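Long-range contacts in FOG-3 protein (Caenorhabditis elegans, PDB 5TD6), which specifies sperm fate in the nematode germline as an RNA-binding multimer, through its BTG/Tob domain, and may act as a transcriptional corepressor: residues Tyr2-Glu7 with Gly95-Arg100; Asn10-Tyr15 with Arg82-Asn87; Asn51-Arg56 with Phe91-His96; Met57-Thr62 with Asn87-Ala92. The protein carries 2 engineered substitutions. All blocks are in the same frame, centred on the assembly; numbering follows the deposited sequence.

Contact 1: residues Tyr2-Glu7 with Gly95-Arg100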
loop_
_atom_site.group_PDB
_atom_site.type_symbol
_atom_site.label_atom_id
_atom_site.label_comp_id
_atom_site.label_asym_id
_atom_site.label_seq_id
_atom_site.Cartn_x
_atom_site.Cartn_y
_atom_site.Cartn_z
ATOM N N TYR B 2 3.513 -9.647 8.747
ATOM C CA TYR B 2 4.378 -8.902 7.835
ATOM C C TYR B 2 3.575 -8.007 6.899
ATOM O O TYR B 2 4.000 -6.887 6.576
ATOM C CB TYR B 2 5.270 -9.878 7.054
ATOM C CG TYR B 2 6.215 -10.587 7.993
ATOM C CD1 TYR B 2 7.333 -9.941 8.499
ATOM C CD2 TYR B 2 5.961 -11.884 8.417
ATOM C CE1 TYR B 2 8.191 -10.578 9.383
ATOM C CE2 TYR B 2 6.812 -12.526 9.297
ATOM C CZ TYR B 2 7.921 -11.866 9.776
ATOM O OH TYR B 2 8.761 -12.505 10.646
ATOM N N THR B 3 2.420 -8.508 6.474
ATOM C CA THR B 3 1.447 -7.705 5.718
ATOM C C THR B 3 1.135 -6.401 6.460
ATOM O O THR B 3 1.236 -5.305 5.892
ATOM C CB THR B 3 0.135 -8.480 5.511
ATOM O OG1 THR B 3 0.402 -9.708 4.830
ATOM C CG2 THR B 3 -0.907 -7.660 4.724
ATOM N N GLU B 4 0.760 -6.524 7.735
ATOM C CA GLU B 4 0.352 -5.349 8.505
ATOM C C GLU B 4 1.510 -4.366 8.673
ATOM O O GLU B 4 1.336 -3.155 8.522
ATOM C CB GLU B 4 -0.201 -5.763 9.875
ATOM C CG GLU B 4 -1.530 -6.496 9.829
ATOM C CD GLU B 4 -1.374 -8.021 9.630
ATOM O OE1 GLU B 4 -0.251 -8.523 9.369
ATOM O OE2 GLU B 4 -2.395 -8.713 9.728
ATOM N N VAL B 5 2.694 -4.887 8.975
ATOM C CA VAL B 5 3.881 -4.044 9.110
ATOM C C VAL B 5 4.169 -3.338 7.798
ATOM O O VAL B 5 4.493 -2.168 7.775
ATOM C CB VAL B 5 5.136 -4.858 9.518
ATOM C CG1 VAL B 5 6.364 -4.021 9.363
ATOM C CG2 VAL B 5 5.012 -5.379 10.960
ATOM N N ARG B 6 4.046 -4.064 6.695
ATOM C CA ARG B 6 4.317 -3.453 5.405
ATOM C C ARG B 6 3.321 -2.338 5.124
ATOM O O ARG B 6 3.708 -1.291 4.597
ATOM C CB ARG B 6 4.267 -4.483 4.270
ATOM C CG ARG B 6 4.561 -3.869 2.899
ATOM C CD ARG B 6 4.409 -4.896 1.778
ATOM N NE ARG B 6 3.023 -5.323 1.621
ATOM C CZ ARG B 6 2.597 -6.570 1.815
ATOM N NH1 ARG B 6 3.448 -7.522 2.183
ATOM N NH2 ARG B 6 1.314 -6.867 1.645
ATOM N N GLU B 7 2.043 -2.560 5.458
ATOM C CA GLU B 7 1.042 -1.515 5.250
ATOM C C GLU B 7 1.328 -0.287 6.134
ATOM O O GLU B 7 1.143 0.851 5.693
ATOM C CB GLU B 7 -0.365 -2.045 5.514
ATOM C CG GLU B 7 -0.860 -3.062 4.454
ATOM C CD GLU B 7 -0.859 -2.481 3.069
ATOM O OE1 GLU B 7 -1.264 -1.312 2.920
ATOM O OE2 GLU B 7 -0.443 -3.182 2.127
ATOM N N GLY B 95 -4.965 -8.283 10.934
ATOM C CA GLY B 95 -6.078 -7.978 10.049
ATOM C C GLY B 95 -6.446 -6.509 9.951
ATOM O O GLY B 95 -7.351 -6.152 9.198
ATOM N N HIS B 96 -5.743 -5.640 10.680
ATOM C CA HIS B 96 -6.266 -4.285 10.871
ATOM C C HIS B 96 -5.220 -3.251 11.251
ATOM O O HIS B 96 -4.700 -3.243 12.369
ATOM C CB HIS B 96 -7.353 -4.290 11.943
ATOM C CG HIS B 96 -8.212 -3.064 11.934
ATOM N ND1 HIS B 96 -8.947 -2.662 13.028
ATOM C CD2 HIS B 96 -8.442 -2.146 10.967
ATOM C CE1 HIS B 96 -9.617 -1.563 12.726
ATOM N NE2 HIS B 96 -9.323 -1.225 11.484
ATOM N N VAL B 97 -4.920 -2.382 10.298
ATOM C CA VAL B 97 -4.016 -1.270 10.519
ATOM C C VAL B 97 -4.851 -0.014 10.344
ATOM O O VAL B 97 -5.673 0.081 9.414
ATOM C CB VAL B 97 -2.839 -1.290 9.533
ATOM C CG1 VAL B 97 -1.835 -0.168 9.848
ATOM C CG2 VAL B 97 -2.157 -2.637 9.576
ATOM N N PHE B 98 -4.676 0.940 11.244
ATOM C CA PHE B 98 -5.552 2.099 11.220
ATOM C C PHE B 98 -4.995 3.250 12.037
ATOM O O PHE B 98 -4.090 3.064 12.838
ATOM C CB PHE B 98 -6.943 1.727 11.725
ATOM C CG PHE B 98 -6.974 1.204 13.154
ATOM C CD1 PHE B 98 -6.779 -0.141 13.426
ATOM C CD2 PHE B 98 -7.252 2.061 14.215
ATOM C CE1 PHE B 98 -6.829 -0.617 14.734
ATOM C CE2 PHE B 98 -7.311 1.590 15.527
ATOM C CZ PHE B 98 -7.102 0.260 15.789
ATOM N N VAL B 99 -5.548 4.433 11.799
ATOM C CA VAL B 99 -5.246 5.638 12.571
ATOM C C VAL B 99 -6.369 5.884 13.569
ATOM O O VAL B 99 -7.544 5.721 13.234
ATOM C CB VAL B 99 -5.105 6.873 11.650
ATOM C CG1 VAL B 99 -5.010 8.173 12.462
ATOM C CG2 VAL B 99 -3.903 6.710 10.727
ATOM N N ARG B 100 -6.025 6.274 14.789
ATOM C CA ARG B 100 -7.040 6.705 15.753
ATOM C C ARG B 100 -6.488 7.841 16.594
ATOM O O ARG B 100 -5.423 7.699 17.189
ATOM C CB ARG B 100 -7.468 5.542 16.646
ATOM C CG ARG B 100 -8.603 5.862 17.571
ATOM C CD ARG B 100 -8.564 4.950 18.782
ATOM N NE ARG B 100 -8.998 3.590 18.492
ATOM C CZ ARG B 100 -8.685 2.542 19.250
ATOM N NH1 ARG B 100 -7.926 2.705 20.332
ATOM N NH2 ARG B 100 -9.122 1.334 18.924
#
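Glu4 and Val97 meet where the first helix of the BTG/Tob domain, residues 2-13, lies against the antiparallel sheet at strand 96-100. The axes of helix segment 2-7 and the strand run 8.6 Å apart and only 24° from parallel, and the two side chains slant across each other in the gap between them. Val97 points towards the helix, and with CG1 anti to its own backbone N (chi1 -176°) the other methyl, CG2, does the touching. CG2 sits 3.7 Å from Glu4 CB and just as near to Glu4 O, while Glu7 brushes it more loosely through CB before its carboxylate turns away from the strand. The bend at chi2 turns the Glu4 carboxylate away from the valine, towards the turn before the strand. Its two oxygens have separate partners: OE1 accepts a hydrogen bond from Met1 N at the start of the chain, and OE2 one from the backbone of Gly95. Trp111 of the neighbouring strand 111-112 packs on Thr3, Glu4 and Glu7, so the acid is enclosed among side chains, and a charge held there is probably stabilised by its two donors. The Gly95 N to Glu4 OE2 bond is 2.9 Å long and almost straight, 177° at the hydrogen, and uses the anti lone pair of OE2.

Contact 2: residues Asn10-Tyr15 with Arg82-Asn87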
loop_
_atom_site.group_PDB
_atom_site.type_symbol
_atom_site.label_atom_id
_atom_site.label_comp_id
_atom_site.label_asym_id
_atom_site.label_seq_id
_atom_site.Cartn_x
_atom_site.Cartn_y
_atom_site.Cartn_z
ATOM N N ASN B 10 4.384 1.526 4.709
ATOM C CA ASN B 10 4.089 2.217 3.458
ATOM C C ASN B 10 3.214 3.443 3.716
ATOM O O ASN B 10 3.368 4.473 3.058
ATOM C CB ASN B 10 3.467 1.253 2.453
ATOM C CG ASN B 10 4.508 0.337 1.852
ATOM O OD1 ASN B 10 5.680 0.512 2.123
ATOM N ND2 ASN B 10 4.098 -0.613 1.031
ATOM N N PHE B 11 2.330 3.348 4.702
ATOM C CA PHE B 11 1.567 4.519 5.137
ATOM C C PHE B 11 2.481 5.682 5.534
ATOM O O PHE B 11 2.283 6.822 5.108
ATOM C CB PHE B 11 0.658 4.162 6.319
ATOM C CG PHE B 11 -0.170 5.332 6.817
ATOM C CD1 PHE B 11 -1.362 5.671 6.199
ATOM C CD2 PHE B 11 0.259 6.096 7.889
ATOM C CE1 PHE B 11 -2.126 6.720 6.651
ATOM C CE2 PHE B 11 -0.508 7.160 8.344
ATOM C CZ PHE B 11 -1.691 7.476 7.718
ATOM N N VAL B 12 3.478 5.387 6.355
ATOM C CA VAL B 12 4.421 6.404 6.798
ATOM C C VAL B 12 5.264 6.949 5.635
ATOM O O VAL B 12 5.462 8.161 5.515
ATOM C CB VAL B 12 5.354 5.849 7.897
ATOM C CG1 VAL B 12 6.395 6.904 8.306
ATOM C CG2 VAL B 12 4.534 5.407 9.110
ATOM N N CYS B 13 5.759 6.054 4.787
ATOM C CA CYS B 13 6.586 6.444 3.649
ATOM C C CYS B 13 5.838 7.265 2.604
ATOM O O CYS B 13 6.471 8.014 1.860
ATOM C CB CYS B 13 7.200 5.211 2.993
ATOM S SG CYS B 13 8.489 4.483 4.039
ATOM N N ARG B 14 4.510 7.157 2.547
ATOM C CA ARG B 14 3.754 7.994 1.606
ATOM C C ARG B 14 3.826 9.481 1.973
ATOM O O ARG B 14 3.494 10.340 1.144
ATOM C CB ARG B 14 2.287 7.527 1.490
ATOM C CG ARG B 14 2.159 6.221 0.634
ATOM C CD ARG B 14 0.696 5.881 0.230
ATOM N NE ARG B 14 -0.178 5.491 1.353
ATOM C CZ ARG B 14 -0.260 4.257 1.868
ATOM N NH1 ARG B 14 0.491 3.262 1.392
ATOM N NH2 ARG B 14 -1.106 4.009 2.859
ATOM N N TYR B 15 4.266 9.797 3.195
ATOM C CA TYR B 15 4.567 11.198 3.551
ATOM C C TYR B 15 5.955 11.633 3.060
ATOM O O TYR B 15 6.259 12.842 2.985
ATOM C CB TYR B 15 4.502 11.419 5.065
ATOM C CG TYR B 15 3.107 11.435 5.660
ATOM C CD1 TYR B 15 2.293 12.558 5.563
ATOM C CD2 TYR B 15 2.617 10.327 6.336
ATOM C CE1 TYR B 15 1.014 12.570 6.120
ATOM C CE2 TYR B 15 1.345 10.330 6.894
ATOM C CZ TYR B 15 0.549 11.449 6.781
ATOM O OH TYR B 15 -0.712 11.440 7.338
ATOM N N ARG B 82 10.136 16.542 10.134
ATOM C CA ARG B 82 9.350 17.630 9.570
ATOM C C ARG B 82 8.276 17.130 8.583
ATOM O O ARG B 82 7.209 17.737 8.482
ATOM C CB ARG B 82 10.258 18.665 8.894
ATOM C CG ARG B 82 11.062 18.163 7.710
ATOM C CD ARG B 82 11.845 19.296 7.036
ATOM N NE ARG B 82 12.920 18.767 6.197
ATOM C CZ ARG B 82 12.792 18.458 4.909
ATOM N NH1 ARG B 82 11.630 18.630 4.288
ATOM N NH2 ARG B 82 13.831 17.980 4.236
ATOM N N LEU B 83 8.542 16.029 7.877
ATOM C CA LEU B 83 7.609 15.544 6.851
ATOM C C LEU B 83 6.441 14.709 7.407
ATOM O O LEU B 83 5.402 14.574 6.759
ATOM C CB LEU B 83 8.362 14.730 5.797
ATOM C CG LEU B 83 9.383 15.502 4.958
ATOM C CD1 LEU B 83 10.175 14.556 4.068
ATOM C CD2 LEU B 83 8.697 16.572 4.120
ATOM N N LEU B 84 6.610 14.142 8.593
ATOM C CA LEU B 84 5.545 13.348 9.197
ATOM C C LEU B 84 4.552 14.265 9.902
ATOM O O LEU B 84 4.911 15.367 10.320
ATOM C CB LEU B 84 6.122 12.322 10.176
ATOM C CG LEU B 84 7.069 11.283 9.579
ATOM C CD1 LEU B 84 7.371 10.185 10.594
ATOM C CD2 LEU B 84 6.458 10.694 8.305
ATOM N N PRO B 85 3.292 13.824 10.021
ATOM C CA PRO B 85 2.301 14.571 10.803
ATOM C C PRO B 85 2.652 14.570 12.287
ATOM O O PRO B 85 3.291 13.639 12.752
ATOM C CB PRO B 85 1.002 13.801 10.549
ATOM C CG PRO B 85 1.454 12.408 10.233
ATOM C CD PRO B 85 2.733 12.576 9.469
ATOM N N THR B 86 2.248 15.597 13.023
ATOM C CA THR B 86 2.541 15.636 14.450
ATOM C C THR B 86 1.439 14.935 15.244
ATOM O O THR B 86 0.256 15.104 14.959
ATOM C CB THR B 86 2.718 17.087 14.958
ATOM O OG1 THR B 86 1.439 17.729 15.061
ATOM C CG2 THR B 86 3.601 17.876 14.012
ATOM N N ASN B 87 1.852 14.128 16.217
ATOM C CA ASN B 87 0.954 13.467 17.162
ATOM C C ASN B 87 -0.158 12.623 16.525
ATOM O O ASN B 87 -1.273 12.552 17.036
ATOM C CB ASN B 87 0.342 14.505 18.104
ATOM C CG ASN B 87 1.390 15.189 18.967
ATOM O OD1 ASN B 87 2.297 14.540 19.491
ATOM N ND2 ASN B 87 1.284 16.506 19.099
HETATM O O HOH W 1 5.062 15.257 3.522
#
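Tyr15 meets Leu83 and Leu84 at its CB and Pro85 with its ring. Its CB lies 3.7 Å from Leu83 O, with Leu84 CD2 a little farther off at 3.9 Å. CG is placed anti to the carbonyl carbon (chi1 -73°), which lays the ring over the proline; from CG onward the six ring carbons all find Pro85 CD beneath them. This is a CH-pi contact of close geometry, CD standing 3.5 Å from the centroid of the Tyr15 ring and 8° off its normal, and the two side chains cross nearly at right angles. Towards the tip Pro85 CG joins in: it lies 3.7 Å from Tyr15 CZ and from OH. Within its own segment the aromatic ring is bordered at the edge by Phe11 CE2 and Val12 O.

In the BTG/Tob fold these residues join the C-terminal end of helix 2-13 to the chain leaving helix 77-83 on its way to strand 89-93. Deeper in, Val12 CG1 packs obliquely on Leu84 CD2 at 3.8 Å, and both side chains are backed by Phe66 of helix 65-71, with Phe28 of helix 22-41 also against Val12. The backbones are bridged on the other flank by a water that donates to Tyr15 O at 2.7 Å and, more weakly, to Leu83 O.

Contact 3: residues Asn51-Arg56 with Phe91-His96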
loop_
_atom_site.group_PDB
_atom_site.type_symbol
_atom_site.label_atom_id
_atom_site.label_comp_id
_atom_site.label_asym_id
_atom_site.label_seq_id
_atom_site.Cartn_x
_atom_site.Cartn_y
_atom_site.Cartn_z
ATOM N N ASN B 51 -5.974 -7.950 21.408
ATOM C CA ASN B 51 -5.018 -8.251 22.476
ATOM C C ASN B 51 -3.670 -7.615 22.160
ATOM O O ASN B 51 -3.058 -7.912 21.130
ATOM C CB ASN B 51 -4.848 -9.764 22.667
ATOM C CG ASN B 51 -6.028 -10.413 23.395
ATOM O OD1 ASN B 51 -7.011 -9.753 23.739
ATOM N ND2 ASN B 51 -5.932 -11.718 23.616
ATOM N N GLY B 52 -3.228 -6.714 23.031
ATOM C CA GLY B 52 -1.946 -6.054 22.870
ATOM C C GLY B 52 -2.000 -4.790 22.029
ATOM O O GLY B 52 -0.970 -4.188 21.749
ATOM N N GLU B 53 -3.203 -4.395 21.630
ATOM C CA GLU B 53 -3.403 -3.227 20.769
ATOM C C GLU B 53 -2.714 -1.958 21.284
ATOM O O GLU B 53 -2.096 -1.203 20.520
ATOM C CB GLU B 53 -4.904 -2.982 20.601
ATOM C CG GLU B 53 -5.300 -1.563 20.292
ATOM C CD GLU B 53 -6.738 -1.468 19.850
ATOM O OE1 GLU B 53 -7.537 -0.787 20.527
ATOM O OE2 GLU B 53 -7.065 -2.070 18.809
ATOM N N MET B 54 -2.807 -1.735 22.585
ATOM C CA MET B 54 -2.253 -0.531 23.174
ATOM C C MET B 54 -0.738 -0.583 23.200
ATOM O O MET B 54 -0.075 0.414 22.924
ATOM C CB MET B 54 -2.812 -0.327 24.584
ATOM C CG MET B 54 -4.300 -0.032 24.591
ATOM S SD MET B 54 -4.672 1.425 23.589
ATOM C CE MET B 54 -3.713 2.659 24.469
ATOM N N LYS B 55 -0.185 -1.742 23.536
ATOM C CA LYS B 55 1.267 -1.877 23.579
ATOM C C LYS B 55 1.907 -1.651 22.218
ATOM O O LYS B 55 3.074 -1.280 22.135
ATOM C CB LYS B 55 1.677 -3.257 24.098
ATOM C CG LYS B 55 2.752 -3.176 25.185
ATOM C CD LYS B 55 3.943 -4.101 24.920
ATOM C CE LYS B 55 5.088 -3.776 25.882
ATOM N NZ LYS B 55 6.425 -4.187 25.367
ATOM N N ARG B 56 1.144 -1.875 21.148
ATOM C CA ARG B 56 1.704 -1.821 19.801
ATOM C C ARG B 56 1.585 -0.452 19.158
ATOM O O ARG B 56 2.348 -0.124 18.245
ATOM C CB ARG B 56 1.033 -2.877 18.914
ATOM C CG ARG B 56 1.505 -4.298 19.228
ATOM C CD ARG B 56 0.994 -5.319 18.202
ATOM N NE ARG B 56 -0.457 -5.277 18.058
ATOM C CZ ARG B 56 -1.281 -6.155 18.614
ATOM N NH1 ARG B 56 -0.790 -7.142 19.363
ATOM N NH2 ARG B 56 -2.589 -6.054 18.422
ATOM N N PHE B 91 -2.192 2.343 14.786
ATOM C CA PHE B 91 -2.358 1.022 15.384
ATOM C C PHE B 91 -2.166 -0.038 14.311
ATOM O O PHE B 91 -2.582 0.146 13.162
ATOM C CB PHE B 91 -3.758 0.853 16.003
ATOM C CG PHE B 91 -4.039 1.762 17.175
ATOM C CD1 PHE B 91 -4.374 3.094 16.982
ATOM C CD2 PHE B 91 -3.996 1.274 18.469
ATOM C CE1 PHE B 91 -4.644 3.921 18.059
ATOM C CE2 PHE B 91 -4.260 2.101 19.554
ATOM C CZ PHE B 91 -4.582 3.427 19.346
ATOM N N ALA B 92 -1.545 -1.144 14.692
ATOM C CA ALA B 92 -1.437 -2.304 13.826
ATOM C C ALA B 92 -1.819 -3.536 14.633
ATOM O O ALA B 92 -1.152 -3.888 15.605
ATOM C CB ALA B 92 -0.035 -2.429 13.253
ATOM N N ASN B 93 -2.929 -4.154 14.232
ATOM C CA ASN B 93 -3.435 -5.396 14.791
ATOM C C ASN B 93 -3.527 -6.460 13.692
ATOM O O ASN B 93 -3.584 -6.117 12.506
ATOM C CB ASN B 93 -4.828 -5.191 15.392
ATOM C CG ASN B 93 -4.836 -4.241 16.575
ATOM O OD1 ASN B 93 -3.828 -4.068 17.264
ATOM N ND2 ASN B 93 -6.000 -3.637 16.832
ATOM N N PRO B 94 -3.588 -7.746 14.075
ATOM C CA PRO B 94 -3.901 -8.775 13.074
ATOM C C PRO B 94 -5.135 -8.380 12.246
ATOM O O PRO B 94 -6.194 -8.113 12.802
ATOM C CB PRO B 94 -4.156 -10.021 13.921
ATOM C CG PRO B 94 -3.282 -9.818 15.143
ATOM C CD PRO B 94 -3.325 -8.330 15.411
ATOM N N GLY B 95 -4.965 -8.283 10.934
ATOM C CA GLY B 95 -6.078 -7.978 10.049
ATOM C C GLY B 95 -6.446 -6.509 9.951
ATOM O O GLY B 95 -7.351 -6.152 9.198
ATOM N N HIS B 96 -5.743 -5.640 10.680
ATOM C CA HIS B 96 -6.266 -4.285 10.871
ATOM C C HIS B 96 -5.220 -3.251 11.251
ATOM O O HIS B 96 -4.700 -3.243 12.369
ATOM C CB HIS B 96 -7.353 -4.290 11.943
ATOM C CG HIS B 96 -8.212 -3.064 11.934
ATOM N ND1 HIS B 96 -8.947 -2.662 13.028
ATOM C CD2 HIS B 96 -8.442 -2.146 10.967
ATOM C CE1 HIS B 96 -9.617 -1.563 12.726
ATOM N NE2 HIS B 96 -9.323 -1.225 11.484
HETATM O O HOH W 2 -1.995 -1.695 17.720
#
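Glu53 carries its CG anti to the backbone N (chi1 154°) and stays extended beyond it, whereas Arg56 sets off anti to its carbonyl carbon and bends at chi3 (-55°); between them the two side chains close on Asn93 from its two amide ends. Asn93 ND2 donates to Glu53 OE2 at 2.7 Å, on the anti lone pair, with amide and carboxylate nearly coplanar. The guanidinium comes in quite differently, its plane 86° from the amide. Arg56 NH2 gives a 2.6 Å bond to Asn93 OD1, which lies in the guanidinium plane, although the donor stands above the plane of the amide C=O. Beside it Arg56 NE reaches Ala92 O at 2.9 Å, in the plane of that carbonyl. The same guanidinium returns to its own segment through NH1, which bonds to Asn51 O at 3.0 Å, and finds Thr43 OG1 beyond it. These bonds should fix the rotation of both the amide and the guanidinium. A water lies within hydrogen-bonding distance of both Glu53 O and Asn93 OD1, and more acceptors surround it than it has protons for.

Phe91 supplies the apolar side. Glu53 CG leans obliquely on the ring with 3.6 Å to CD2, and Met54 SD approaches its edge, 4.1 Å from CE2, as a Met-aromatic contact. The other carboxylate oxygen, Glu53 OE1, forms a salt bridge with Arg100. In this part of the BTG/Tob domain, short helix 53-56 is thereby tied to the end of strand 89-93 and the type II beta turn, Asn93 to His96, of a beta-hairpin.

Contact 4: residues Met57-Thr62 with Asn87-Ala92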
loop_
_atom_site.group_PDB
_atom_site.type_symbol
_atom_site.label_atom_id
_atom_site.label_comp_id
_atom_site.label_asym_id
_atom_site.label_seq_id
_atom_site.Cartn_x
_atom_site.Cartn_y
_atom_site.Cartn_z
ATOM N N MET B 57 0.633 0.347 19.632
ATOM C CA MET B 57 0.358 1.634 19.011
ATOM C C MET B 57 1.603 2.509 18.969
ATOM O O MET B 57 2.442 2.464 19.869
ATOM C CB MET B 57 -0.762 2.363 19.758
ATOM C CG MET B 57 -0.320 3.091 21.010
ATOM S SD MET B 57 -1.709 3.850 21.879
ATOM C CE MET B 57 -1.009 5.449 22.298
ATOM N N ILE B 58 1.735 3.282 17.900
ATOM C CA ILE B 58 2.857 4.207 17.814
ATOM C C ILE B 58 2.355 5.612 17.551
ATOM O O ILE B 58 1.233 5.816 17.089
ATOM C CB ILE B 58 3.877 3.816 16.722
ATOM C CG1 ILE B 58 3.232 3.832 15.337
ATOM C CG2 ILE B 58 4.518 2.466 17.036
ATOM C CD1 ILE B 58 4.149 3.337 14.244
ATOM N N ASN B 59 3.189 6.580 17.917
ATOM C CA ASN B 59 2.888 8.012 17.834
ATOM C C ASN B 59 3.962 8.697 16.990
ATOM O O ASN B 59 5.153 8.591 17.295
ATOM C CB ASN B 59 2.823 8.600 19.246
ATOM C CG ASN B 59 2.411 10.070 19.273
ATOM O OD1 ASN B 59 3.041 10.935 18.650
ATOM N ND2 ASN B 59 1.347 10.352 20.013
ATOM N N THR B 60 3.555 9.391 15.929
ATOM C CA THR B 60 4.525 9.942 14.981
ATOM C C THR B 60 5.457 10.983 15.615
ATOM O O THR B 60 6.526 11.294 15.075
ATOM C CB THR B 60 3.831 10.582 13.765
ATOM O OG1 THR B 60 2.960 11.633 14.197
ATOM C CG2 THR B 60 3.033 9.529 12.980
ATOM N N THR B 61 5.059 11.508 16.764
ATOM C CA THR B 61 5.885 12.484 17.457
ATOM C C THR B 61 6.718 11.844 18.568
ATOM O O THR B 61 7.938 12.016 18.617
ATOM C CB THR B 61 5.026 13.601 18.068
ATOM O OG1 THR B 61 4.421 14.370 17.019
ATOM C CG2 THR B 61 5.886 14.508 18.936
ATOM N N THR B 62 6.058 11.092 19.448
ATOM C CA THR B 62 6.708 10.630 20.669
ATOM C C THR B 62 7.314 9.225 20.612
ATOM O O THR B 62 8.059 8.844 21.514
ATOM C CB THR B 62 5.729 10.683 21.849
ATOM O OG1 THR B 62 4.723 9.672 21.703
ATOM C CG2 THR B 62 5.074 12.053 21.918
ATOM N N ASN B 87 1.852 14.128 16.217
ATOM C CA ASN B 87 0.954 13.467 17.162
ATOM C C ASN B 87 -0.158 12.623 16.525
ATOM O O ASN B 87 -1.273 12.552 17.036
ATOM C CB ASN B 87 0.342 14.505 18.104
ATOM C CG ASN B 87 1.390 15.189 18.967
ATOM O OD1 ASN B 87 2.297 14.540 19.491
ATOM N ND2 ASN B 87 1.284 16.506 19.099
ATOM N N MET B 88 0.160 11.966 15.419
ATOM C CA MET B 88 -0.730 10.941 14.881
ATOM C C MET B 88 -0.490 9.600 15.571
ATOM O O MET B 88 0.656 9.191 15.762
ATOM C CB MET B 88 -0.532 10.807 13.385
ATOM C CG MET B 88 -1.379 9.733 12.758
ATOM S SD MET B 88 -1.061 9.734 11.006
ATOM C CE MET B 88 -1.983 11.176 10.458
ATOM N N ILE B 89 -1.568 8.927 15.967
ATOM C CA ILE B 89 -1.442 7.631 16.618
ATOM C C ILE B 89 -1.873 6.549 15.632
ATOM O O ILE B 89 -2.963 6.620 15.071
ATOM C CB ILE B 89 -2.278 7.548 17.912
ATOM C CG1 ILE B 89 -1.871 8.661 18.888
ATOM C CG2 ILE B 89 -2.109 6.197 18.584
ATOM C CD1 ILE B 89 -2.964 9.045 19.847
ATOM N N ILE B 90 -0.992 5.579 15.403
ATOM C CA ILE B 90 -1.205 4.518 14.414
ATOM C C ILE B 90 -1.198 3.161 15.107
ATOM O O ILE B 90 -0.336 2.880 15.939
ATOM C CB ILE B 90 -0.120 4.542 13.319
ATOM C CG1 ILE B 90 0.026 5.957 12.761
ATOM C CG2 ILE B 90 -0.450 3.554 12.185
ATOM C CD1 ILE B 90 1.173 6.116 11.774
ATOM N N PHE B 91 -2.192 2.343 14.786
ATOM C CA PHE B 91 -2.358 1.022 15.384
ATOM C C PHE B 91 -2.166 -0.038 14.311
ATOM O O PHE B 91 -2.582 0.146 13.162
ATOM C CB PHE B 91 -3.758 0.853 16.003
ATOM C CG PHE B 91 -4.039 1.762 17.175
ATOM C CD1 PHE B 91 -4.374 3.094 16.982
ATOM C CD2 PHE B 91 -3.996 1.274 18.469
ATOM C CE1 PHE B 91 -4.644 3.921 18.059
ATOM C CE2 PHE B 91 -4.260 2.101 19.554
ATOM C CZ PHE B 91 -4.582 3.427 19.346
ATOM N N ALA B 92 -1.545 -1.144 14.692
ATOM C CA ALA B 92 -1.437 -2.304 13.826
ATOM C C ALA B 92 -1.819 -3.536 14.633
ATOM O O ALA B 92 -1.152 -3.888 15.605
ATOM C CB ALA B 92 -0.035 -2.429 13.253
#
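Ile58 and Ile90 form an antiparallel hydrogen-bonded pair that joins short strand 58-59 to strand 89-93 in the sheet of the BTG/Tob domain. Ile58 N to Ile90 O and Ile90 N to Ile58 O are 2.9 and 2.8 Å, both 169° at the hydrogen, and Thr60 N to Met88 O carries the ladder one step on. On the face of the two isoleucines, Leu8 of helix 2-13 packs against Ile90. The other face holds Asn59 and Ile89: Asn59 ND2 lies 3.8 Å from Ile89 CG1, and Met57 CE rests on Ile89 CG2. Met57 takes the crowded position at chi1 (81°), CG between backbone N and carbonyl carbon, and its CB sits over a face of Phe91, 3.5 Å from CE2, while SD approaches that ring obliquely.

Past the ladder, hydroxyls replace carbonyls as acceptors. Thr60 OG1 receives Met88 N at 3.1 Å and is also bonded to Pro85 O; Thr61 OG1 takes Asn87 N at 2.7 Å. Asn59 OD1 accepts from Thr61 N, an Asx turn, and from Thr62 N, which stands above the plane of the amide C=O; this holds the backbone where Thr61 OG1 faces Asn87. Since Thr60 OG1 accepts from Met88 N, its own proton is probably given to Pro85 O, so one hydroxyl ties two points of the incoming chain.

In the fold
Contacts 1 and 3 are buried, contacts 2 and 4 only partly so. Helix 2-13 serves both contact 1 and contact 2, meeting the sheet with its first turns and the chain after helix 77-83 with its last turn and the residues just after it; both contacts also touch the second subunit. Contacts 3 and 4 divide strand 89-93 between them and share Phe91 and Ala92. Contact 1 takes the partner strand of the hairpin, and Arg100 of its segment makes a salt bridge to Glu53 of contact 3. Chemistry follows place: polar side chains dominate at the hairpin turn, backbone pairing in the sheet, apolar and CH-pi packing in contact 2, and contact 1 mixes one side-chain-to-backbone bond with valine packing.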